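Alginase (PDB 4Q8K) probably cleaves the polysaccharide alginate by beta-elimination, acting as a bacterial alginate lyase of polysaccharide lyase family 18. Local coordinates at residues R188-T202 and V309-Y322. Residues are numbered along the deposited sequence; the frame is centred on the assembly and turned at random.
Sequences RHEYKVKESLRVAMT and VEDDSQSYFKFGNY. With SO4 (sulfate ion), chain D.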
ATOM      1  N   ARG A 188      -1.143  10.322  -1.429  1.00 21.55           N
ATOM      2  CA  ARG A 188      -1.805   9.035  -1.629  1.00 21.96           C
ATOM      3  C   ARG A 188      -3.001   9.087  -2.569  1.00 23.43           C
ATOM      4  O   ARG A 188      -3.622  10.140  -2.778  1.00 22.92           O
ATOM      5  CB  ARG A 188      -2.227   8.405  -0.295  1.00 19.61           C
ATOM      6  CG  ARG A 188      -3.524   8.978   0.264  1.00 22.78           C
ATOM      7  CD  ARG A 188      -3.790   8.502   1.674  1.00 20.83           C
ATOM      8  NE  ARG A 188      -2.711   8.863   2.587  1.00 24.05           N
ATOM      9  CZ  ARG A 188      -2.707   8.607   3.889  1.00 25.71           C
ATOM     10  NH1 ARG A 188      -3.727   7.968   4.456  1.00 27.04           N
ATOM     11  NH2 ARG A 188      -1.676   8.990   4.631  1.00 25.57           N
ATOM     12  N   HIS A 189      -3.307   7.922  -3.127  1.00 22.49           N
ATOM     13  CA  HIS A 189      -4.537   7.683  -3.865  1.00 21.59           C
ATOM     14  C   HIS A 189      -4.931   6.270  -3.447  1.00 20.12           C
ATOM     15  O   HIS A 189      -4.279   5.309  -3.842  1.00 21.32           O
ATOM     16  CB  HIS A 189      -4.278   7.736  -5.355  1.00 20.62           C
ATOM     17  CG  HIS A 189      -5.487   8.087  -6.164  1.00 22.24           C
ATOM     18  ND1 HIS A 189      -5.509   8.007  -7.534  1.00 22.96           N
ATOM     19  CD2 HIS A 189      -6.717   8.514  -5.785  1.00 24.77           C
ATOM     20  CE1 HIS A 189      -6.700   8.386  -7.978  1.00 29.11           C
ATOM     21  NE2 HIS A 189      -7.447   8.700  -6.937  1.00 24.83           N
ATOM     22  N   GLU A 190      -5.983   6.148  -2.640  1.00 22.50           N
ATOM     23  CA  GLU A 190      -6.159   4.954  -1.828  1.00 24.10           C
ATOM     24  C   GLU A 190      -7.613   4.736  -1.417  1.00 24.95           C
ATOM     25  O   GLU A 190      -8.381   5.699  -1.263  1.00 24.96           O
ATOM     26  CB  GLU A 190      -5.305   5.155  -0.579  1.00 22.23           C
ATOM     27  CG  GLU A 190      -5.202   4.016   0.391  1.00 23.64           C
ATOM     28  CD  GLU A 190      -4.263   4.376   1.523  1.00 23.62           C
ATOM     29  OE1 GLU A 190      -4.682   5.108   2.451  1.00 23.06           O
ATOM     30  OE2 GLU A 190      -3.097   3.948   1.470  1.00 26.75           O
ATOM     31  N   TYR A 191      -7.981   3.470  -1.232  1.00 19.88           N
ATOM     32  CA  TYR A 191      -9.273   3.125  -0.649  1.00 21.76           C
ATOM     33  C   TYR A 191      -9.046   2.594   0.763  1.00 22.22           C
ATOM     34  O   TYR A 191      -8.035   1.941   1.025  1.00 21.05           O
ATOM     35  CB  TYR A 191      -9.968   2.040  -1.469  1.00 20.16           C
ATOM     36  CG  TYR A 191     -10.589   2.491  -2.771  1.00 21.31           C
ATOM     37  CD1 TYR A 191     -11.758   3.245  -2.783  1.00 21.95           C
ATOM     38  CD2 TYR A 191     -10.028   2.132  -3.992  1.00 21.83           C
ATOM     39  CE1 TYR A 191     -12.335   3.635  -3.971  1.00 22.79           C
ATOM     40  CE2 TYR A 191     -10.591   2.523  -5.183  1.00 25.32           C
ATOM     41  CZ  TYR A 191     -11.748   3.274  -5.167  1.00 26.17           C
ATOM     42  OH  TYR A 191     -12.310   3.668  -6.355  1.00 30.91           O
ATOM     43  N   LYS A 192      -9.988   2.856   1.667  1.00 20.17           N
ATOM     44  CA  LYS A 192      -9.888   2.367   3.036  1.00 19.71           C
ATOM     45  C   LYS A 192     -11.226   1.830   3.538  1.00 23.45           C
ATOM     46  O   LYS A 192     -12.274   2.398   3.249  1.00 23.47           O
ATOM     47  CB  LYS A 192      -9.400   3.478   3.968  1.00 22.08           C
ATOM     48  CG  LYS A 192     -10.253   4.744   3.905  1.00 20.34           C
ATOM     49  CD  LYS A 192      -9.848   5.759   4.959  1.00 22.20           C
ATOM     50  CE  LYS A 192     -10.726   7.019   4.851  1.00 24.93           C
ATOM     51  NZ  LYS A 192     -10.370   8.019   5.903  1.00 24.63           N
ATOM     52  N   VAL A 193     -11.197   0.732   4.288  1.00 20.86           N
ATOM     53  CA  VAL A 193     -12.425   0.246   4.901  1.00 23.17           C
ATOM     54  C   VAL A 193     -13.016   1.351   5.771  1.00 23.71           C
ATOM     55  O   VAL A 193     -12.327   1.925   6.619  1.00 22.66           O
ATOM     56  CB  VAL A 193     -12.180  -1.018   5.746  1.00 20.97           C
ATOM     57  CG1 VAL A 193     -13.450  -1.435   6.493  1.00 23.66           C
ATOM     58  CG2 VAL A 193     -11.664  -2.170   4.870  1.00 22.06           C
ATOM     59  N   LYS A 194     -14.287   1.617   5.612  1.00 24.16           N
ATOM     60  CA  LYS A 194     -14.896   2.708   6.328  1.00 28.96           C
ATOM     61  C   LYS A 194     -14.997   2.545   7.812  1.00 26.04           C
ATOM     62  O   LYS A 194     -15.097   1.475   8.306  1.00 29.51           O
ATOM     63  CB  LYS A 194     -16.232   3.040   5.710  1.00 29.78           C
ATOM     64  CG  LYS A 194     -17.310   2.066   6.058  1.00 30.28           C
ATOM     65  CD  LYS A 194     -18.661   2.509   5.508  1.00 33.83           C
ATOM     66  CE  LYS A 194     -18.708   2.450   4.017  1.00 33.99           C
ATOM     67  NZ  LYS A 194     -20.034   2.846   3.508  1.00 42.04           N
ATOM     68  N   GLU A 195     -14.964   3.644   8.511  1.00 27.30           N
ATOM     69  CA  GLU A 195     -14.891   3.638   9.957  1.00 28.78           C
ATOM     70  C   GLU A 195     -15.933   2.742  10.637  1.00 31.29           C
ATOM     71  O   GLU A 195     -15.624   2.067  11.617  1.00 28.28           O
ATOM     72  CB  GLU A 195     -15.023   5.069  10.468  1.00 32.56           C
ATOM     73  CG  GLU A 195     -14.526   5.286  11.880  1.00 36.31           C
ATOM     74  CD  GLU A 195     -14.543   6.756  12.255  1.00 44.00           C
ATOM     75  OE1 GLU A 195     -15.445   7.474  11.772  1.00 47.57           O
ATOM     76  OE2 GLU A 195     -13.651   7.197  13.012  1.00 45.70           O
ATOM     77  N   SER A 196     -17.160   2.743  10.119  1.00 27.83           N
ATOM     78  CA  SER A 196     -18.263   2.099  10.832  1.00 31.24           C
ATOM     79  C   SER A 196     -18.144   0.583  10.835  1.00 32.44           C
ATOM     80  O   SER A 196     -18.737  -0.085  11.682  1.00 30.39           O
ATOM     81  CB  SER A 196     -19.624   2.524  10.267  1.00 32.29           C
ATOM     82  OG  SER A 196     -19.820   2.050   8.944  1.00 32.33           O
ATOM     83  N   LEU A 197     -17.374   0.046   9.895  1.00 30.64           N
ATOM     84  CA  LEU A 197     -17.252  -1.403   9.756  1.00 29.16           C
ATOM     85  C   LEU A 197     -16.051  -1.957  10.502  1.00 27.35           C
ATOM     86  O   LEU A 197     -15.894  -3.171  10.614  1.00 28.21           O
ATOM     87  CB  LEU A 197     -17.150  -1.805   8.287  1.00 27.94           C
ATOM     88  CG  LEU A 197     -18.298  -1.468   7.334  1.00 30.56           C
ATOM     89  CD1 LEU A 197     -17.903  -1.857   5.925  1.00 31.22           C
ATOM     90  CD2 LEU A 197     -19.574  -2.183   7.748  1.00 34.12           C
ATOM     91  N   ARG A 198     -15.194  -1.072  11.005  1.00 29.00           N
ATOM     92  CA  ARG A 198     -13.937  -1.511  11.623  1.00 27.19           C
ATOM     93  C   ARG A 198     -14.111  -2.284  12.920  1.00 30.66           C
ATOM     94  O   ARG A 198     -14.864  -1.879  13.807  1.00 30.69           O
ATOM     95  CB  ARG A 198     -13.010  -0.322  11.845  1.00 26.77           C
ATOM     96  CG  ARG A 198     -12.711   0.392  10.559  1.00 23.39           C
ATOM     97  CD  ARG A 198     -11.836   1.613  10.777  1.00 23.41           C
ATOM     98  NE  ARG A 198     -11.760   2.400   9.555  1.00 21.39           N
ATOM     99  CZ  ARG A 198     -11.278   3.644   9.499  1.00 22.01           C
ATOM    100  NH1 ARG A 198     -10.821   4.234  10.598  1.00 25.28           N
ATOM    101  NH2 ARG A 198     -11.258   4.300   8.350  1.00 22.19           N
ATOM    102  N   VAL A 199     -13.402  -3.406  13.010  1.00 25.95           N
ATOM    103  CA  VAL A 199     -13.364  -4.213  14.218  1.00 29.29           C
ATOM    104  C   VAL A 199     -11.930  -4.681  14.432  1.00 29.92           C
ATOM    105  O   VAL A 199     -11.017  -4.233  13.738  1.00 25.00           O
ATOM    106  CB  VAL A 199     -14.318  -5.418  14.128  1.00 32.11           C
ATOM    107  CG1 VAL A 199     -15.780  -4.938  14.154  1.00 31.61           C
ATOM    108  CG2 VAL A 199     -14.028  -6.234  12.869  1.00 30.75           C
ATOM    109  N   ALA A 200     -11.720  -5.569  15.393  1.00 30.25           N
ATOM    110  CA  ALA A 200     -10.370  -6.040  15.687  1.00 27.54           C
ATOM    111  C   ALA A 200      -9.832  -6.898  14.548  1.00 24.65           C
ATOM    112  O   ALA A 200     -10.599  -7.492  13.793  1.00 26.57           O
ATOM    113  CB  ALA A 200     -10.351  -6.810  17.002  1.00 32.95           C
ATOM    114  N   MET A 201      -8.511  -6.949  14.410  1.00 26.30           N
ATOM    115  CA  MET A 201      -7.905  -7.840  13.425  1.00 27.78           C
ATOM    116  C   MET A 201      -8.380  -9.273  13.655  1.00 27.26           C
ATOM    117  O   MET A 201      -8.661 -10.004  12.709  1.00 29.52           O
ATOM    118  CB  MET A 201      -6.374  -7.781  13.484  1.00 26.88           C
ATOM    119  CG  MET A 201      -5.773  -6.480  12.910  1.00 26.08           C
ATOM    120  SD  MET A 201      -6.012  -6.323  11.133  1.00 23.18           S
ATOM    121  CE  MET A 201      -4.898  -7.551  10.480  1.00 22.28           C
ATOM    122  N   THR A 202      -8.481  -9.652  14.923  1.00 26.22           N
ATOM    123  CA  THR A 202      -8.880 -11.002  15.309  1.00 26.76           C
ATOM    124  C   THR A 202     -10.375 -11.276  15.142  1.00 28.93           C
ATOM    125  O   THR A 202     -10.849 -12.365  15.465  1.00 28.99           O
ATOM    126  CB  THR A 202      -8.505 -11.288  16.777  1.00 27.89           C
ATOM    127  OG1 THR A 202      -9.013 -10.240  17.612  1.00 32.64           O
ATOM    128  CG2 THR A 202      -6.992 -11.372  16.936  1.00 30.60           C
ATOM    129  N   VAL A 309      -0.438 -11.267  14.031  1.00 21.52           N
ATOM    130  CA  VAL A 309      -0.046  -9.865  14.163  1.00 24.90           C
ATOM    131  C   VAL A 309      -0.590  -9.251  15.448  1.00 29.33           C
ATOM    132  O   VAL A 309      -1.538  -9.768  16.039  1.00 27.33           O
ATOM    133  CB  VAL A 309      -0.527  -9.042  12.963  1.00 23.50           C
ATOM    134  CG1 VAL A 309       0.126  -9.528  11.673  1.00 22.35           C
ATOM    135  CG2 VAL A 309      -2.043  -9.101  12.845  1.00 24.40           C
ATOM    136  N   GLU A 310       0.022  -8.156  15.889  1.00 26.39           N
ATOM    137  CA  GLU A 310      -0.489  -7.434  17.050  1.00 29.56           C
ATOM    138  C   GLU A 310      -1.905  -6.972  16.742  1.00 30.61           C
ATOM    139  O   GLU A 310      -2.157  -6.354  15.711  1.00 29.37           O
ATOM    140  CB  GLU A 310       0.395  -6.232  17.387  1.00 34.84           C
ATOM    141  CG  GLU A 310       0.016  -5.539  18.699  1.00 37.42           C
ATOM    142  CD  GLU A 310       1.060  -4.528  19.162  1.00 40.24           C
ATOM    143  OE1 GLU A 310       1.395  -3.616  18.383  1.00 39.27           O
ATOM    144  OE2 GLU A 310       1.551  -4.651  20.306  1.00 44.17           O
ATOM    145  N   ASP A 311      -2.832  -7.299  17.630  1.00 34.79           N
ATOM    146  CA  ASP A 311      -4.233  -6.974  17.422  1.00 30.72           C
ATOM    147  C   ASP A 311      -4.476  -5.482  17.645  1.00 32.38           C
ATOM    148  O   ASP A 311      -3.789  -4.844  18.437  1.00 35.19           O
ATOM    149  CB  ASP A 311      -5.084  -7.811  18.381  1.00 34.26           C
ATOM    150  CG  ASP A 311      -6.501  -8.018  17.885  1.00 34.50           C
ATOM    151  OD1 ASP A 311      -6.793  -7.659  16.728  1.00 32.63           O
ATOM    152  OD2 ASP A 311      -7.318  -8.563  18.656  1.00 38.48           O
ATOM    153  N   ASP A 312      -5.441  -4.930  16.924  1.00 32.17           N
ATOM    154  CA  ASP A 312      -5.923  -3.579  17.177  1.00 32.08           C
ATOM    155  C   ASP A 312      -7.431  -3.615  17.048  1.00 32.30           C
ATOM    156  O   ASP A 312      -7.953  -4.202  16.106  1.00 30.91           O
ATOM    157  CB  ASP A 312      -5.340  -2.585  16.172  1.00 30.12           C
ATOM    158  CG  ASP A 312      -5.824  -1.159  16.412  1.00 35.37           C
ATOM    159  OD1 ASP A 312      -7.001  -0.870  16.110  1.00 34.78           O
ATOM    160  OD2 ASP A 312      -5.029  -0.325  16.900  1.00 35.70           O
ATOM    161  N   SER A 313      -8.127  -2.979  17.986  1.00 35.69           N
ATOM    162  CA  SER A 313      -9.583  -3.103  18.087  1.00 38.20           C
ATOM    163  C   SER A 313     -10.378  -2.411  16.974  1.00 37.97           C
ATOM    164  O   SER A 313     -11.542  -2.745  16.742  1.00 38.57           O
ATOM    165  CB  SER A 313     -10.063  -2.599  19.449  1.00 41.30           C
ATOM    166  OG  SER A 313      -9.797  -1.218  19.593  1.00 43.29           O
ATOM    167  N   GLN A 314      -9.762  -1.445  16.299  1.00 33.85           N
ATOM    168  CA  GLN A 314     -10.443  -0.714  15.232  1.00 32.35           C
ATOM    169  C   GLN A 314      -9.589  -0.682  13.974  1.00 30.68           C
ATOM    170  O   GLN A 314      -9.304   0.376  13.421  1.00 27.96           O
ATOM    171  CB  GLN A 314     -10.783   0.707  15.689  1.00 36.35           C
ATOM    172  CG  GLN A 314     -11.649   0.755  16.928  1.00 41.63           C
ATOM    173  CD  GLN A 314     -13.008   0.134  16.701  1.00 43.87           C
ATOM    174  OE1 GLN A 314     -13.591   0.272  15.626  1.00 46.72           O
ATOM    175  NE2 GLN A 314     -13.521  -0.559  17.710  1.00 45.88           N
ATOM    176  N   SER A 315      -9.195  -1.863  13.525  1.00 25.89           N
ATOM    177  CA  SER A 315      -8.256  -1.996  12.419  1.00 24.31           C
ATOM    178  C   SER A 315      -8.942  -1.785  11.087  1.00 22.82           C
ATOM    179  O   SER A 315     -10.154  -1.925  10.973  1.00 22.09           O
ATOM    180  CB  SER A 315      -7.613  -3.388  12.450  1.00 25.11           C
ATOM    181  OG  SER A 315      -8.572  -4.396  12.173  1.00 25.01           O
ATOM    182  N   TYR A 316      -8.164  -1.456  10.063  1.00 23.61           N
ATOM    183  CA  TYR A 316      -8.748  -1.287   8.744  1.00 21.77           C
ATOM    184  C   TYR A 316      -7.766  -1.488   7.611  1.00 20.20           C
ATOM    185  O   TYR A 316      -6.621  -1.050   7.676  1.00 20.74           O
ATOM    186  CB  TYR A 316      -9.490   0.053   8.620  1.00 21.93           C
ATOM    187  CG  TYR A 316      -8.693   1.338   8.801  1.00 22.11           C
ATOM    188  CD1 TYR A 316      -8.200   1.706  10.051  1.00 24.97           C
ATOM    189  CD2 TYR A 316      -8.489   2.211   7.732  1.00 25.57           C
ATOM    190  CE1 TYR A 316      -7.501   2.902  10.224  1.00 26.37           C
ATOM    191  CE2 TYR A 316      -7.802   3.405   7.906  1.00 23.91           C
ATOM    192  CZ  TYR A 316      -7.313   3.738   9.150  1.00 27.44           C
ATOM    193  OH  TYR A 316      -6.630   4.922   9.329  1.00 28.01           O
ATOM    194  N   PHE A 317      -8.242  -2.182   6.586  1.00 21.24           N
ATOM    195  CA  PHE A 317      -7.467  -2.458   5.398  1.00 21.07           C
ATOM    196  C   PHE A 317      -7.536  -1.279   4.428  1.00 21.28           C
ATOM    197  O   PHE A 317      -8.591  -0.650   4.281  1.00 21.43           O
ATOM    198  CB  PHE A 317      -8.000  -3.716   4.713  1.00 19.42           C
ATOM    199  CG  PHE A 317      -7.194  -4.146   3.517  1.00 17.64           C
ATOM    200  CD1 PHE A 317      -5.914  -4.642   3.681  1.00 18.80           C
ATOM    201  CD2 PHE A 317      -7.725  -4.080   2.242  1.00 20.69           C
ATOM    202  CE1 PHE A 317      -5.163  -5.047   2.584  1.00 18.11           C
ATOM    203  CE2 PHE A 317      -6.989  -4.478   1.140  1.00 18.93           C
ATOM    204  CZ  PHE A 317      -5.701  -4.971   1.316  1.00 18.07           C
ATOM    205  N   LYS A 318      -6.409  -0.990   3.776  1.00 19.74           N
ATOM    206  CA  LYS A 318      -6.361   0.005   2.712  1.00 20.81           C
ATOM    207  C   LYS A 318      -5.566  -0.534   1.540  1.00 18.89           C
ATOM    208  O   LYS A 318      -4.696  -1.396   1.709  1.00 19.36           O
ATOM    209  CB  LYS A 318      -5.691   1.300   3.197  1.00 19.77           C
ATOM    210  CG  LYS A 318      -6.080   1.731   4.591  1.00 21.36           C
ATOM    211  CD  LYS A 318      -5.657   3.168   4.872  1.00 25.91           C
ATOM    212  CE  LYS A 318      -4.150   3.317   4.948  1.00 27.22           C
ATOM    213  NZ  LYS A 318      -3.779   4.760   5.189  1.00 28.75           N
ATOM    214  N   PHE A 319      -5.833  -0.018   0.348  1.00 19.00           N
ATOM    215  CA  PHE A 319      -5.021  -0.410  -0.799  1.00 19.45           C
ATOM    216  C   PHE A 319      -5.061   0.692  -1.844  1.00 20.83           C
ATOM    217  O   PHE A 319      -5.989   1.501  -1.859  1.00 19.11           O
ATOM    218  CB  PHE A 319      -5.520  -1.737  -1.378  1.00 20.10           C
ATOM    219  CG  PHE A 319      -6.872  -1.642  -2.021  1.00 20.09           C
ATOM    220  CD1 PHE A 319      -8.022  -1.745  -1.254  1.00 21.40           C
ATOM    221  CD2 PHE A 319      -6.991  -1.453  -3.380  1.00 20.28           C
ATOM    222  CE1 PHE A 319      -9.275  -1.652  -1.844  1.00 22.55           C
ATOM    223  CE2 PHE A 319      -8.243  -1.362  -3.979  1.00 22.90           C
ATOM    224  CZ  PHE A 319      -9.382  -1.466  -3.204  1.00 23.26           C
ATOM    225  N   GLY A 320      -4.041   0.721  -2.697  1.00 16.49           N
ATOM    226  CA  GLY A 320      -3.903   1.739  -3.724  1.00 18.87           C
ATOM    227  C   GLY A 320      -2.447   2.112  -3.919  1.00 19.60           C
ATOM    228  O   GLY A 320      -1.589   1.255  -4.127  1.00 19.94           O
ATOM    229  N   ASN A 321      -2.150   3.401  -3.848  1.00 20.35           N
ATOM    230  CA  ASN A 321      -0.785   3.832  -4.083  1.00 19.99           C
ATOM    231  C   ASN A 321      -0.514   4.998  -3.154  1.00 19.62           C
ATOM    232  O   ASN A 321      -0.973   6.121  -3.400  1.00 20.37           O
ATOM    233  CB  ASN A 321      -0.613   4.204  -5.562  1.00 19.71           C
ATOM    234  CG  ASN A 321       0.785   4.704  -5.894  1.00 19.95           C
ATOM    235  OD1 ASN A 321       1.608   4.921  -5.009  1.00 20.48           O
ATOM    236  ND2 ASN A 321       1.041   4.915  -7.177  1.00 21.04           N
ATOM    237  N   TYR A 322       0.177   4.705  -2.055  1.00 20.69           N
ATOM    238  CA  TYR A 322       0.577   5.715  -1.083  1.00 20.83           C
ATOM    239  C   TYR A 322       2.069   5.988  -1.259  1.00 22.35           C
ATOM    240  O   TYR A 322       2.905   5.284  -0.703  1.00 20.09           O
ATOM    241  CB  TYR A 322       0.287   5.186   0.316  1.00 20.74           C
ATOM    242  CG  TYR A 322       0.600   6.107   1.469  1.00 22.39           C
ATOM    243  CD1 TYR A 322       1.019   7.417   1.268  1.00 22.88           C
ATOM    244  CD2 TYR A 322       0.485   5.652   2.777  1.00 26.19           C
ATOM    245  CE1 TYR A 322       1.301   8.244   2.336  1.00 23.32           C
ATOM    246  CE2 TYR A 322       0.770   6.473   3.856  1.00 27.69           C
ATOM    247  CZ  TYR A 322       1.180   7.772   3.623  1.00 29.31           C
ATOM    248  OH  TYR A 322       1.461   8.596   4.690  1.00 32.73           O
TER
HETATM  249  S   SO4 D 503      -2.641   8.424   8.348  1.00 33.99           S
HETATM  250  O1  SO4 D 503      -3.344   9.029   9.482  1.00 36.73           O
HETATM  251  O2  SO4 D 503      -1.900   7.255   8.826  1.00 34.61           O
HETATM  252  O3  SO4 D 503      -3.619   8.049   7.329  1.00 35.97           O
HETATM  253  O4  SO4 D 503      -1.704   9.392   7.795  1.00 36.56           O
HETATM  254  O   HOH W   1     -10.014   3.133  13.218  1.00 27.90           O
HETATM  255  O   HOH W   2      -9.547   6.670   9.193  1.00 38.73           O
HETATM  256  O   HOH W   3     -11.861  -4.256  10.628  1.00 24.90           O
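The axes of strands 188-193 and 316-319 run antiparallel at 155°, and past the corner at G320 the pairing continues with N321 and Y322; reciprocal backbone bonds join H189 to N321 and Y191 to F319. V193 N adds a single bond to F317 O at 2.9 Å. R188, K192, K318 and Y322 share one face of the sheet. There E190, extended with CG anti to its amide nitrogen (chi1 -175°), brings OE1 to K318 NZ at 2.9 Å, a salt bridge met on the syn side but well out of the carboxylate plane. R188 passes its guanidinium over the Y322 ring, CZ lying 4.2 Å from the centroid, a cation-pi contact with the planes inclined. R188 NH1 and NH2 also bind a sulfate, probably from the crystallisation liquor, and E157 forms a salt bridge with R188 NH1. The opposite face carries Y191, whose CB sits over the F319 ring in a CH-pi contact. This pairing belongs to the beta-jelly roll (beta-sandwich) expected of a concanavalin-like alginate lyase, in which strand 221-228 flanks 316-319 on its other side. Past the end of strand 188-193, R198 lies flat on Y316 of strand 316-319, the planes only 7° apart and CZ 3.5 Å from the ring centroid. Its NE and NH2 both grip V193 O from within the guanidinium plane, fixing the group's rotation over the ring. A leucine in place of R198 would probably leave V193 O without these two donors and the Y316 face without its stacked cation. Next, V199 O accepts from both S315 N and S315 OG, the latter at 2.9 Å. At the far end D311 accepts from the backbone N and the hydroxyl of T202: the former reaches OD1 from above the carboxylate plane, while T202 OG1 donates to D311 OD2 at 2.6 Å.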